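Local coordinates for protein G/U mismatch-specific DNA glycosylase (Deinococcus radiodurans, PDB 2C2Q) that belongs to the uracil-DNA glycosylase superfamily and has its alpha/beta fold, in which helices pack on both faces of a central, mostly parallel sheet, at residues Asp20-Gly25 with Arg107-His112; Leu26-Val31 with Gln174-Arg179; Arg114-Ala119 with Arg181-Ala186; Leu137-Gln142 with Leu170-Ala175. The protein carries 1 engineered substitution. One frame throughout, in Å; residues are numbered along the deposited sequence.

Contacts 2, 3 and 4 attach helix 171-188 to one central mixed sheet. Contact 1 joins the loop before strand 28-32 to helix 103-113, on the other face of the sheet. Contacts 2 and 4 overlap at Gln174 and Ala175, with centres about 10 Å apart. Contacts 2 and 3 have centres about 6 Å apart and reach the neighbouring strands 28-32 and 117-120. The centre of contact 1 is about 22 Å from that of contact 4. Along the chain contacts 1 and 2 cross, as do 2 and 3, and contact 4 is nested inside contact 3. The C-terminal helix thus packs against strands from widely separated parts of the sequence.

Contact 1 (Asp20-Gly25 with Arg107-His112); sequences DVLQPG and RRKVEH
Asp20 and Lys109 meet in a buried salt bridge, and Leu22 lies across the lysine chain beside it. The contact joins the loop before strand 28-32 to helix 103-113 in the alpha/beta/alpha fold of the uracil-DNA glycosylase superfamily. The two charged side chains approach from opposite directions. Lys109 NZ donates to Asp20 OD2 at 2.8 Å, and OD2 receives it on its syn lone pair, the side of OD1. Lys109 CE follows closely, 3.3 Å from Asp20 OD2. The lysine bridges the gap because its chain is extended beyond CG. Its CG stands beside the backbone N (chi1 -67°), which starts the chain off toward the loop.

Asp20 OD1 has partners of its own. It forms a salt bridge with Lys87 NZ and a hydrogen bond with Thr83 OG1 of strand 80-84. Lys109 NZ in turn has a second partner in Tyr16 OH. The carboxylate is therefore gripped through both oxygens, and two lysines beside it probably favour its charged form in this buried place.

The second half of the contact is apolar. Leu22 crosses the lysine at about a right angle, and CD1 is the methyl that meets it. The Leu22 side chain also touches Tyr113, one turn further along the same helix. The backbones stay well apart, with Leu22 CA and Lys109 CA 8.3 Å from each other. The contacts between the two segments are made by side chains. Leu22 CD1 sits 3.7 Å from Lys109 CD, and CB and CG of the lysine are each 4.1 Å from the same methyl.

Contact 2 (Leu26-Val31 with Gln174-Arg179); sequences LTLVLV and QALGDR
Leu28 and Leu30 of the first strand both meet one residue of the C-terminal helix, Leu176. The contact is a plain apolar join between a sheet and a helix packed on its face. Leu26 leads into the strand and pairs through its backbone with Arg116. Thr27 follows, with OG1 hydrogen-bonded to Arg184 NH1 and its side chain against Val180 and Leu183.

Leu28 carries most of the contact. Its CG is anti to the backbone N (chi1 163°), and the side chain reaches tip to tip toward Leu176. Leu28 CD2 lies 3.9 Å from Leu176 CD2. The other methyl is nearly as close, with Leu28 CD1 4.1 Å from the same Leu176 CD2. One leucine methyl thus rests against the forked end of another. Val29 turns to the other face of the sheet, where its CG2 packs on Leu22. Leu30 returns to the helix side, as alternation along a strand requires. Its CD2 is 4.2 Å from Leu176 CD2, and also touches the Trp173 ring. Val31 again faces the other way, toward Thr83 and Val118.

On the helix, Gln174 NE2 donates to Asp178 OD1 at 3.2 Å, one turn on. The carboxylate oxygen is met from above its plane.

Strand 28-32 lies between strands 80-84 and 117-120. On one side Leu80 touches both leucines and Leu82 touches Leu30; on the other, Ile117 and Ala119 touch Leu28. Leu176 itself also touches Ala119, so it spans strands 28-32 and 117-120, and it reaches the loop at Leu157.

Contact 3 (Arg114-Ala119 with Arg181-Ala186); sequences RPRIVA and RELRGA
Leu183 presses its two methyls against different residues, Arg116 and Ile117, at the start of strand 117-120. This is packing of the C-terminal helix on the sheet, where Arg116 and Leu183 are partly exposed and Ile117 is buried. Arg181 opens the segment. Its NH2 reaches Val60 O and Gly61 O through hydrogen bonds, while its NH1 stays on the helix in a salt bridge with Asp178. Glu182 OE2 forms a salt bridge with Arg179 on the same helix.

Leu183 carries the contact. With CG beside the backbone N (chi1 -81°), the fork of Leu183 faces the strand. One branch goes to the strand: Leu183 CD1 is 3.7 Å from Ile117 CD1. The same methyl lies 4.0 Å from Arg116 CB. The other branch meets the arginine head, with Leu183 CD2 3.5 Å from Arg116 NH1. It comes at the guanidinium obliquely. The arginine chain is bent at both chi2 and chi3, which folds the head back beside the leucine. Arg116 NE is held by Glu151 O.

Past Leu183 the helix goes on, and Gly185 N bonds to Arg181 O at 2.9 Å.

Strand 117-120 runs between strands 28-32 and 153-156. Ile117 packs against the helix, where it also touches Leu176, Arg179 and Val180. Glu153 and Trp155 of the next strand border it.

Contact 4 (Leu137-Gln142 with Leu170-Ala175); sequences LPYGPQ and LEPWQA
Tyr139 and Pro172 make the main apolar contact, at the first turn of the C-terminal helix. Tyr139 CB is 3.6 Å from Pro172 CG and 4.0 Å from Pro172 CB. The proline meets the base of the tyrosine and comes obliquely to its ring. The rest of the ring leads away from the helix and forms a cation-pi pair with Lys123. Beside it, Pro172 CB lies 4.2 Å from Gly140 N. The backbones run close here, with Gly140 CA 5.1 Å from Pro172 CA. Gly140 has a positive phi of 101°, a backbone shape that suits glycine.

The polar bonds lie within 137-142. Gln142 NE2 donates to Pro138 O at 2.8 Å and to Gly140 O at 3.0 Å. It stands above both carbonyl planes. The second bond is nearly straight (172°). One amide nitrogen thus ties together the carbonyls on either side of Tyr139 in sequence.

Strand 140-141 is an edge strand, antiparallel to strand 153-156. Gly140 bonds through its backbone to Val156, and Gln142 likewise to Leu154. Helix 171-188 starts beside this edge, and its Ala175 packs on Trp155.

Contact 1 (Asp20-Gly25 with Arg107-His112)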
loop_
_atom_site.group_PDB
_atom_site.type_symbol
_atom_site.label_atom_id
_atom_site.label_comp_id
_atom_site.label_asym_id
_atom_site.label_seq_id
_atom_site.Cartn_x
_atom_site.Cartn_y
_atom_site.Cartn_z
ATOM N N ASP A 20 0.040 -6.346 9.553
ATOM C CA ASP A 20 -0.307 -4.953 9.179
ATOM C C ASP A 20 0.474 -3.909 9.955
ATOM O O ASP A 20 0.940 -4.165 11.087
ATOM C CB ASP A 20 -1.772 -4.731 9.378
ATOM C CG ASP A 20 -2.568 -5.379 8.290
ATOM O OD1 ASP A 20 -2.006 -5.739 7.185
ATOM O OD2 ASP A 20 -3.778 -5.598 8.484
ATOM N N VAL A 21 0.701 -2.732 9.327
ATOM C CA VAL A 21 1.219 -1.591 10.051
ATOM C C VAL A 21 0.133 -0.519 9.963
ATOM O O VAL A 21 -0.010 0.187 8.931
ATOM C CB VAL A 21 2.550 -1.089 9.424
ATOM C CG1 VAL A 21 3.102 0.149 10.118
ATOM C CG2 VAL A 21 3.564 -2.251 9.363
ATOM N N LEU A 22 -0.642 -0.391 11.025
ATOM C CA LEU A 22 -1.877 0.397 10.944
ATOM C C LEU A 22 -2.099 0.972 12.305
ATOM O O LEU A 22 -1.838 0.298 13.326
ATOM C CB LEU A 22 -3.111 -0.447 10.520
ATOM C CG LEU A 22 -3.127 -1.013 9.087
ATOM C CD1 LEU A 22 -4.311 -1.965 8.903
ATOM C CD2 LEU A 22 -3.154 0.183 8.060
ATOM N N GLN A 23 -2.588 2.204 12.318
ATOM C CA GLN A 23 -2.900 2.925 13.567
ATOM C C GLN A 23 -3.717 4.155 13.153
ATOM O O GLN A 23 -3.666 4.561 11.979
ATOM C CB GLN A 23 -1.616 3.276 14.335
ATOM C CG GLN A 23 -0.666 4.211 13.625
ATOM C CD GLN A 23 0.598 4.404 14.377
ATOM O OE1 GLN A 23 1.255 3.427 14.758
ATOM N NE2 GLN A 23 1.001 5.648 14.543
ATOM N N PRO A 24 -4.505 4.731 14.065
ATOM C CA PRO A 24 -5.151 6.035 13.782
ATOM C C PRO A 24 -4.191 7.166 13.349
ATOM O O PRO A 24 -2.990 7.194 13.710
ATOM C CB PRO A 24 -5.781 6.418 15.149
ATOM C CG PRO A 24 -5.997 5.099 15.850
ATOM C CD PRO A 24 -4.803 4.226 15.434
ATOM N N GLY A 25 -4.720 8.115 12.584
ATOM C CA GLY A 25 -3.933 9.350 12.323
ATOM C C GLY A 25 -2.845 9.281 11.255
ATOM O O GLY A 25 -1.977 10.164 11.178
ATOM N N ARG A 107 -11.378 -2.781 3.657
ATOM C CA ARG A 107 -12.315 -1.664 3.804
ATOM C C ARG A 107 -12.656 -1.428 5.252
ATOM O O ARG A 107 -12.703 -0.286 5.674
ATOM C CB ARG A 107 -13.539 -1.929 2.965
ATOM C CG ARG A 107 -13.372 -1.517 1.490
ATOM C CD ARG A 107 -14.606 -1.950 0.635
ATOM N NE ARG A 107 -14.469 -1.692 -0.808
ATOM C CZ ARG A 107 -14.684 -0.524 -1.409
ATOM N NH1 ARG A 107 -15.036 0.560 -0.704
ATOM N NH2 ARG A 107 -14.521 -0.421 -2.735
ATOM N N ARG A 108 -12.826 -2.490 6.028
ATOM C CA ARG A 108 -13.066 -2.345 7.482
ATOM C C ARG A 108 -11.925 -1.655 8.223
ATOM O O ARG A 108 -12.151 -0.830 9.098
ATOM C CB ARG A 108 -13.341 -3.682 8.132
ATOM C CG ARG A 108 -14.657 -4.276 7.691
ATOM C CD ARG A 108 -14.818 -5.799 7.981
ATOM N NE ARG A 108 -14.584 -6.180 9.372
ATOM C CZ ARG A 108 -13.693 -7.092 9.767
ATOM N NH1 ARG A 108 -12.939 -7.723 8.858
ATOM N NH2 ARG A 108 -13.546 -7.375 11.069
ATOM N N LYS A 109 -10.687 -1.997 7.857
ATOM C CA LYS A 109 -9.544 -1.339 8.405
ATOM C C LYS A 109 -9.521 0.170 8.042
ATOM O O LYS A 109 -9.133 0.980 8.832
ATOM C CB LYS A 109 -8.262 -2.045 7.929
ATOM C CG LYS A 109 -8.103 -3.467 8.491
ATOM C CD LYS A 109 -7.019 -4.235 7.702
ATOM C CE LYS A 109 -7.092 -5.676 8.017
ATOM N NZ LYS A 109 -6.099 -6.492 7.180
ATOM N N VAL A 110 -9.820 0.503 6.788
ATOM C CA VAL A 110 -9.746 1.875 6.348
ATOM C C VAL A 110 -10.774 2.719 7.128
ATOM O O VAL A 110 -10.488 3.844 7.501
ATOM C CB VAL A 110 -9.976 1.978 4.855
ATOM C CG1 VAL A 110 -10.069 3.432 4.423
ATOM C CG2 VAL A 110 -8.795 1.328 4.114
ATOM N N GLU A 111 -11.924 2.117 7.356
ATOM C CA GLU A 111 -13.052 2.773 8.053
ATOM C C GLU A 111 -12.663 3.017 9.501
ATOM O O GLU A 111 -13.014 4.033 10.084
ATOM C CB GLU A 111 -14.298 1.887 8.010
ATOM C CG GLU A 111 -15.449 2.401 8.909
ATOM C CD GLU A 111 -15.811 3.873 8.680
ATOM O OE1 GLU A 111 -15.804 4.339 7.509
ATOM O OE2 GLU A 111 -16.116 4.587 9.675
ATOM N N HIS A 112 -11.994 2.029 10.082
ATOM C CA HIS A 112 -11.533 2.116 11.453
ATOM C C HIS A 112 -10.405 3.125 11.644
ATOM O O HIS A 112 -10.510 4.057 12.464
ATOM C CB HIS A 112 -11.170 0.718 12.000
ATOM C CG HIS A 112 -10.628 0.773 13.389
ATOM N ND1 HIS A 112 -11.445 0.906 14.503
ATOM C CD2 HIS A 112 -9.359 0.827 13.848
ATOM C CE1 HIS A 112 -10.691 0.993 15.585
ATOM N NE2 HIS A 112 -9.425 0.932 15.215
#

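Contact 2 (Leu26-Val31 with Gln174-Arg179)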
loop_
_atom_site.group_PDB
_atom_site.type_symbol
_atom_site.label_atom_id
_atom_site.label_comp_id
_atom_site.label_asym_id
_atom_site.label_seq_id
_atom_site.Cartn_x
_atom_site.Cartn_y
_atom_site.Cartn_z
ATOM N N LEU A 26 -2.810 8.210 10.452
ATOM C CA LEU A 26 -1.769 8.097 9.445
ATOM C C LEU A 26 -2.101 8.969 8.240
ATOM O O LEU A 26 -3.250 9.112 7.914
ATOM C CB LEU A 26 -1.590 6.650 8.951
ATOM C CG LEU A 26 -0.937 5.683 10.000
ATOM C CD1 LEU A 26 -1.192 4.261 9.419
ATOM C CD2 LEU A 26 0.492 5.902 10.170
ATOM N N THR A 27 -1.044 9.471 7.643
ATOM C CA THR A 27 -1.176 10.221 6.374
ATOM C C THR A 27 -1.449 9.300 5.168
ATOM O O THR A 27 -2.259 9.621 4.256
ATOM C CB THR A 27 0.048 11.120 6.140
ATOM O OG1 THR A 27 0.250 11.998 7.283
ATOM C CG2 THR A 27 -0.280 12.073 4.987
ATOM N N LEU A 28 -0.808 8.148 5.133
ATOM C CA LEU A 28 -0.823 7.375 3.930
ATOM C C LEU A 28 -0.680 5.885 4.300
ATOM O O LEU A 28 0.269 5.533 4.990
ATOM C CB LEU A 28 0.384 7.767 3.060
ATOM C CG LEU A 28 0.807 6.798 1.893
ATOM C CD1 LEU A 28 -0.352 6.666 0.881
ATOM C CD2 LEU A 28 2.103 7.268 1.217
ATOM N N VAL A 29 -1.592 5.073 3.798
ATOM C CA VAL A 29 -1.378 3.623 3.859
ATOM C C VAL A 29 -1.197 3.084 2.438
ATOM O O VAL A 29 -2.054 3.300 1.562
ATOM C CB VAL A 29 -2.588 2.957 4.522
ATOM C CG1 VAL A 29 -2.557 1.407 4.394
ATOM C CG2 VAL A 29 -2.753 3.427 6.001
ATOM N N LEU A 30 -0.122 2.325 2.272
ATOM C CA LEU A 30 0.297 1.749 0.966
ATOM C C LEU A 30 -0.145 0.293 0.978
ATOM O O LEU A 30 0.236 -0.471 1.889
ATOM C CB LEU A 30 1.787 1.862 0.763
ATOM C CG LEU A 30 2.191 3.339 0.521
ATOM C CD1 LEU A 30 3.571 3.593 1.189
ATOM C CD2 LEU A 30 2.095 3.640 -1.049
ATOM N N VAL A 31 -0.986 -0.055 0.024
ATOM C CA VAL A 31 -1.643 -1.368 0.005
ATOM C C VAL A 31 -1.188 -2.205 -1.218
ATOM O O VAL A 31 -1.387 -1.767 -2.389
ATOM C CB VAL A 31 -3.160 -1.218 -0.072
ATOM C CG1 VAL A 31 -3.827 -2.625 -0.069
ATOM C CG2 VAL A 31 -3.707 -0.306 1.075
ATOM N N GLN A 174 5.966 10.354 -7.148
ATOM C CA GLN A 174 6.456 11.632 -6.719
ATOM C C GLN A 174 5.289 12.564 -6.365
ATOM O O GLN A 174 5.395 13.348 -5.399
ATOM C CB GLN A 174 7.282 12.281 -7.840
ATOM C CG GLN A 174 7.860 13.585 -7.399
ATOM C CD GLN A 174 8.923 13.470 -6.357
ATOM O OE1 GLN A 174 9.923 12.759 -6.523
ATOM N NE2 GLN A 174 8.729 14.186 -5.258
ATOM N N ALA A 175 4.199 12.494 -7.129
ATOM C CA ALA A 175 3.003 13.317 -6.859
ATOM C C ALA A 175 2.419 12.948 -5.478
ATOM O O ALA A 175 1.848 13.789 -4.743
ATOM C CB ALA A 175 1.957 13.107 -7.933
ATOM N N LEU A 176 2.507 11.661 -5.180
ATOM C CA LEU A 176 2.033 11.172 -3.896
ATOM C C LEU A 176 2.906 11.722 -2.809
ATOM O O LEU A 176 2.374 12.241 -1.786
ATOM C CB LEU A 176 2.009 9.620 -3.889
ATOM C CG LEU A 176 1.514 9.045 -2.570
ATOM C CD1 LEU A 176 0.125 9.514 -2.196
ATOM C CD2 LEU A 176 1.585 7.509 -2.652
ATOM N N GLY A 177 4.222 11.629 -3.000
ATOM C CA GLY A 177 5.233 12.175 -2.076
ATOM C C GLY A 177 4.944 13.659 -1.765
ATOM O O GLY A 177 5.027 14.108 -0.610
ATOM N N ASP A 178 4.617 14.393 -2.803
ATOM C CA ASP A 178 4.368 15.840 -2.708
ATOM C C ASP A 178 3.103 16.077 -1.924
ATOM O O ASP A 178 3.053 17.001 -1.087
ATOM C CB ASP A 178 4.106 16.352 -4.110
ATOM C CG ASP A 178 5.375 16.482 -4.920
ATOM O OD1 ASP A 178 6.523 16.345 -4.369
ATOM O OD2 ASP A 178 5.280 16.741 -6.119
ATOM N N ARG A 179 2.084 15.280 -2.241
ATOM C CA ARG A 179 0.778 15.310 -1.549
ATOM C C ARG A 179 0.871 15.000 -0.044
ATOM O O ARG A 179 0.196 15.658 0.774
ATOM C CB ARG A 179 -0.220 14.368 -2.198
ATOM C CG ARG A 179 -1.607 14.409 -1.524
ATOM C CD ARG A 179 -2.281 15.793 -1.612
ATOM N NE ARG A 179 -3.589 15.778 -1.002
ATOM C CZ ARG A 179 -4.088 16.796 -0.288
ATOM N NH1 ARG A 179 -3.385 17.919 -0.132
ATOM N NH2 ARG A 179 -5.290 16.678 0.255
#

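Contact 3 (Arg114-Ala119 with Arg181-Ala186)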
loop_
_atom_site.group_PDB
_atom_site.type_symbol
_atom_site.label_atom_id
_atom_site.label_comp_id
_atom_site.label_asym_id
_atom_site.label_seq_id
_atom_site.Cartn_x
_atom_site.Cartn_y
_atom_site.Cartn_z
ATOM N N ARG A 114 -9.016 5.327 9.343
ATOM C CA ARG A 114 -9.172 6.642 8.690
ATOM C C ARG A 114 -7.847 7.319 8.255
ATOM O O ARG A 114 -7.612 8.499 8.522
ATOM C CB ARG A 114 -9.962 7.595 9.622
ATOM C CG ARG A 114 -11.355 7.118 9.955
ATOM C CD ARG A 114 -12.255 6.927 8.753
ATOM N NE ARG A 114 -13.620 6.560 9.128
ATOM C CZ ARG A 114 -14.555 7.435 9.554
ATOM N NH1 ARG A 114 -14.285 8.728 9.650
ATOM N NH2 ARG A 114 -15.770 7.009 9.894
ATOM N N PRO A 115 -6.967 6.616 7.527
ATOM C CA PRO A 115 -5.747 7.288 7.021
ATOM C C PRO A 115 -6.130 8.407 6.019
ATOM O O PRO A 115 -7.222 8.318 5.423
ATOM C CB PRO A 115 -5.010 6.155 6.293
ATOM C CG PRO A 115 -6.128 5.228 5.853
ATOM C CD PRO A 115 -7.124 5.243 7.024
ATOM N N ARG A 116 -5.270 9.406 5.831
ATOM C CA ARG A 116 -5.615 10.512 4.889
ATOM C C ARG A 116 -5.617 10.013 3.434
ATOM O O ARG A 116 -6.411 10.503 2.610
ATOM C CB ARG A 116 -4.675 11.705 5.054
ATOM C CG ARG A 116 -4.809 12.471 6.438
ATOM C CD ARG A 116 -6.249 12.823 6.861
ATOM N NE ARG A 116 -7.023 13.401 5.782
ATOM C CZ ARG A 116 -6.946 14.680 5.393
ATOM N NH1 ARG A 116 -6.126 15.540 6.034
ATOM N NH2 ARG A 116 -7.672 15.079 4.338
ATOM N N ILE A 117 -4.740 9.042 3.142
ATOM C CA ILE A 117 -4.612 8.510 1.779
ATOM C C ILE A 117 -4.496 7.001 1.862
ATOM O O ILE A 117 -3.829 6.498 2.780
ATOM C CB ILE A 117 -3.382 9.060 1.052
ATOM C CG1 ILE A 117 -3.416 10.626 0.999
ATOM C CG2 ILE A 117 -3.340 8.438 -0.359
ATOM C CD1 ILE A 117 -2.055 11.191 0.747
ATOM N N VAL A 118 -5.222 6.304 0.978
ATOM C CA VAL A 118 -4.922 4.871 0.710
ATOM C C VAL A 118 -4.360 4.813 -0.715
ATOM O O VAL A 118 -5.044 5.234 -1.640
ATOM C CB VAL A 118 -6.191 3.994 0.866
ATOM C CG1 VAL A 118 -5.903 2.495 0.388
ATOM C CG2 VAL A 118 -6.569 3.988 2.325
ATOM N N ALA A 119 -3.128 4.321 -0.883
ATOM C CA ALA A 119 -2.528 4.289 -2.232
ATOM C C ALA A 119 -2.225 2.816 -2.551
ATOM O O ALA A 119 -1.480 2.168 -1.826
ATOM C CB ALA A 119 -1.266 5.134 -2.329
ATOM N N ARG A 181 3.749 15.395 1.746
ATOM C CA ARG A 181 4.444 16.607 2.212
ATOM C C ARG A 181 3.459 17.766 2.453
ATOM O O ARG A 181 3.515 18.449 3.468
ATOM C CB ARG A 181 5.435 16.999 1.117
ATOM C CG ARG A 181 6.539 17.967 1.472
ATOM C CD ARG A 181 7.755 17.796 0.486
ATOM N NE ARG A 181 8.229 16.400 0.502
ATOM C CZ ARG A 181 8.177 15.509 -0.520
ATOM N NH1 ARG A 181 7.706 15.821 -1.740
ATOM N NH2 ARG A 181 8.619 14.269 -0.312
ATOM N N GLU A 182 2.563 17.968 1.501
ATOM C CA GLU A 182 1.557 19.037 1.541
ATOM C C GLU A 182 0.572 18.849 2.708
ATOM O O GLU A 182 0.154 19.807 3.364
ATOM C CB GLU A 182 0.795 18.966 0.236
ATOM C CG GLU A 182 -0.385 19.892 0.073
ATOM C CD GLU A 182 -0.975 19.837 -1.330
ATOM O OE1 GLU A 182 -1.049 20.908 -1.993
ATOM O OE2 GLU A 182 -1.391 18.757 -1.799
ATOM N N LEU A 183 0.167 17.608 2.946
ATOM C CA LEU A 183 -0.740 17.336 4.066
ATOM C C LEU A 183 -0.037 17.536 5.401
ATOM O O LEU A 183 -0.584 18.185 6.292
ATOM C CB LEU A 183 -1.304 15.916 3.970
ATOM C CG LEU A 183 -2.469 15.749 3.015
ATOM C CD1 LEU A 183 -2.683 14.249 2.714
ATOM C CD2 LEU A 183 -3.766 16.428 3.537
ATOM N N ARG A 184 1.147 16.951 5.557
ATOM C CA ARG A 184 1.897 17.012 6.803
ATOM C C ARG A 184 2.326 18.466 7.060
ATOM O O ARG A 184 2.510 18.867 8.202
ATOM C CB ARG A 184 3.086 16.026 6.789
ATOM C CG ARG A 184 2.637 14.550 6.700
ATOM C CD ARG A 184 3.760 13.525 6.787
ATOM N NE ARG A 184 4.356 13.435 8.116
ATOM C CZ ARG A 184 3.755 12.924 9.204
ATOM N NH1 ARG A 184 2.483 12.468 9.168
ATOM N NH2 ARG A 184 4.438 12.885 10.347
ATOM N N GLY A 185 2.429 19.257 6.001
ATOM C CA GLY A 185 2.773 20.676 6.162
ATOM C C GLY A 185 1.570 21.539 6.531
ATOM O O GLY A 185 1.707 22.513 7.285
ATOM N N ALA A 186 0.400 21.226 5.962
ATOM C CA ALA A 186 -0.846 21.899 6.370
ATOM C C ALA A 186 -1.081 21.552 7.860
ATOM O O ALA A 186 -1.420 22.432 8.657
ATOM C CB ALA A 186 -2.019 21.442 5.524
#

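Contact 4 (Leu137-Gln142 with Leu170-Ala175)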
loop_
_atom_site.group_PDB
_atom_site.type_symbol
_atom_site.label_atom_id
_atom_site.label_comp_id
_atom_site.label_asym_id
_atom_site.label_seq_id
_atom_site.Cartn_x
_atom_site.Cartn_y
_atom_site.Cartn_z
ATOM N N LEU A 137 -8.192 1.868 -14.856
ATOM C CA LEU A 137 -7.658 2.672 -13.760
ATOM C C LEU A 137 -6.494 3.535 -14.206
ATOM O O LEU A 137 -5.472 3.007 -14.661
ATOM C CB LEU A 137 -7.214 1.766 -12.595
ATOM C CG LEU A 137 -8.345 1.014 -11.902
ATOM C CD1 LEU A 137 -7.851 -0.143 -11.050
ATOM C CD2 LEU A 137 -9.216 1.985 -11.122
ATOM N N PRO A 138 -6.612 4.856 -14.089
ATOM C CA PRO A 138 -5.437 5.710 -14.281
ATOM C C PRO A 138 -4.545 5.644 -13.035
ATOM O O PRO A 138 -5.035 5.275 -11.974
ATOM C CB PRO A 138 -6.055 7.107 -14.458
ATOM C CG PRO A 138 -7.281 7.059 -13.580
ATOM C CD PRO A 138 -7.821 5.651 -13.791
ATOM N N TYR A 139 -3.270 5.977 -13.186
ATOM C CA TYR A 139 -2.364 6.195 -12.069
ATOM C C TYR A 139 -2.633 7.562 -11.425
ATOM O O TYR A 139 -3.039 8.511 -12.108
ATOM C CB TYR A 139 -0.938 6.151 -12.571
ATOM C CG TYR A 139 -0.504 4.764 -12.992
ATOM C CD1 TYR A 139 -0.574 3.701 -12.101
ATOM C CD2 TYR A 139 -0.056 4.505 -14.300
ATOM C CE1 TYR A 139 -0.185 2.420 -12.461
ATOM C CE2 TYR A 139 0.344 3.220 -14.683
ATOM C CZ TYR A 139 0.290 2.183 -13.741
ATOM O OH TYR A 139 0.664 0.909 -14.072
ATOM N N GLY A 140 -2.376 7.683 -10.124
ATOM C CA GLY A 140 -2.622 8.934 -9.400
ATOM C C GLY A 140 -3.908 8.917 -8.593
ATOM O O GLY A 140 -4.529 7.856 -8.372
ATOM N N PRO A 141 -4.369 10.103 -8.168
ATOM C CA PRO A 141 -5.549 10.161 -7.349
ATOM C C PRO A 141 -6.693 9.686 -8.132
ATOM O O PRO A 141 -6.755 9.921 -9.345
ATOM C CB PRO A 141 -5.741 11.655 -7.023
ATOM C CG PRO A 141 -4.604 12.315 -7.479
ATOM C CD PRO A 141 -3.804 11.431 -8.436
ATOM N N GLN A 142 -7.600 9.016 -7.468
ATOM C CA GLN A 142 -8.796 8.553 -8.111
ATOM C C GLN A 142 -9.935 9.491 -7.740
ATOM O O GLN A 142 -9.890 10.123 -6.686
ATOM C CB GLN A 142 -9.102 7.147 -7.669
ATOM C CG GLN A 142 -7.914 6.192 -7.869
ATOM C CD GLN A 142 -7.671 5.865 -9.363
ATOM O OE1 GLN A 142 -8.524 5.258 -10.026
ATOM N NE2 GLN A 142 -6.522 6.259 -9.868
ATOM N N LEU A 170 7.673 7.106 -12.346
ATOM C CA LEU A 170 7.880 7.787 -11.065
ATOM C C LEU A 170 6.847 8.859 -10.825
ATOM O O LEU A 170 6.559 9.213 -9.665
ATOM C CB LEU A 170 9.290 8.364 -10.957
ATOM C CG LEU A 170 10.446 7.463 -10.526
ATOM C CD1 LEU A 170 11.834 8.067 -10.829
ATOM C CD2 LEU A 170 10.314 7.183 -8.965
ATOM N N GLU A 171 6.291 9.430 -11.901
ATOM C CA GLU A 171 5.401 10.580 -11.713
ATOM C C GLU A 171 4.340 10.354 -10.613
ATOM O O GLU A 171 4.208 11.229 -9.752
ATOM C CB GLU A 171 4.688 11.007 -13.004
ATOM C CG GLU A 171 4.036 12.382 -12.872
ATOM C CD GLU A 171 3.451 12.864 -14.197
ATOM O OE1 GLU A 171 3.251 12.013 -15.118
ATOM O OE2 GLU A 171 3.169 14.086 -14.306
ATOM N N PRO A 172 3.571 9.243 -10.661
ATOM C CA PRO A 172 2.492 9.045 -9.665
ATOM C C PRO A 172 3.010 8.960 -8.218
ATOM O O PRO A 172 2.353 9.536 -7.299
ATOM C CB PRO A 172 1.822 7.739 -10.134
ATOM C CG PRO A 172 2.172 7.682 -11.646
ATOM C CD PRO A 172 3.566 8.139 -11.659
ATOM N N TRP A 173 4.168 8.323 -8.035
ATOM C CA TRP A 173 4.846 8.180 -6.744
ATOM C C TRP A 173 5.400 9.552 -6.240
ATOM O O TRP A 173 5.400 9.864 -5.062
ATOM C CB TRP A 173 6.019 7.171 -6.842
ATOM C CG TRP A 173 5.584 5.769 -7.011
ATOM C CD1 TRP A 173 5.300 5.102 -8.182
ATOM C CD2 TRP A 173 5.365 4.823 -5.946
ATOM N NE1 TRP A 173 4.897 3.803 -7.917
ATOM C CE2 TRP A 173 4.962 3.587 -6.558
ATOM C CE3 TRP A 173 5.504 4.881 -4.537
ATOM C CZ2 TRP A 173 4.624 2.435 -5.807
ATOM C CZ3 TRP A 173 5.175 3.700 -3.775
ATOM C CH2 TRP A 173 4.763 2.508 -4.424
ATOM N N GLN A 174 5.966 10.354 -7.148
ATOM C CA GLN A 174 6.456 11.632 -6.719
ATOM C C GLN A 174 5.289 12.564 -6.365
ATOM O O GLN A 174 5.395 13.348 -5.399
ATOM C CB GLN A 174 7.282 12.281 -7.840
ATOM C CG GLN A 174 7.860 13.585 -7.399
ATOM C CD GLN A 174 8.923 13.470 -6.357
ATOM O OE1 GLN A 174 9.923 12.759 -6.523
ATOM N NE2 GLN A 174 8.729 14.186 -5.258
ATOM N N ALA A 175 4.199 12.494 -7.129
ATOM C CA ALA A 175 3.003 13.317 -6.859
ATOM C C ALA A 175 2.419 12.948 -5.478
ATOM O O ALA A 175 1.848 13.789 -4.743
ATOM C CB ALA A 175 1.957 13.107 -7.933
#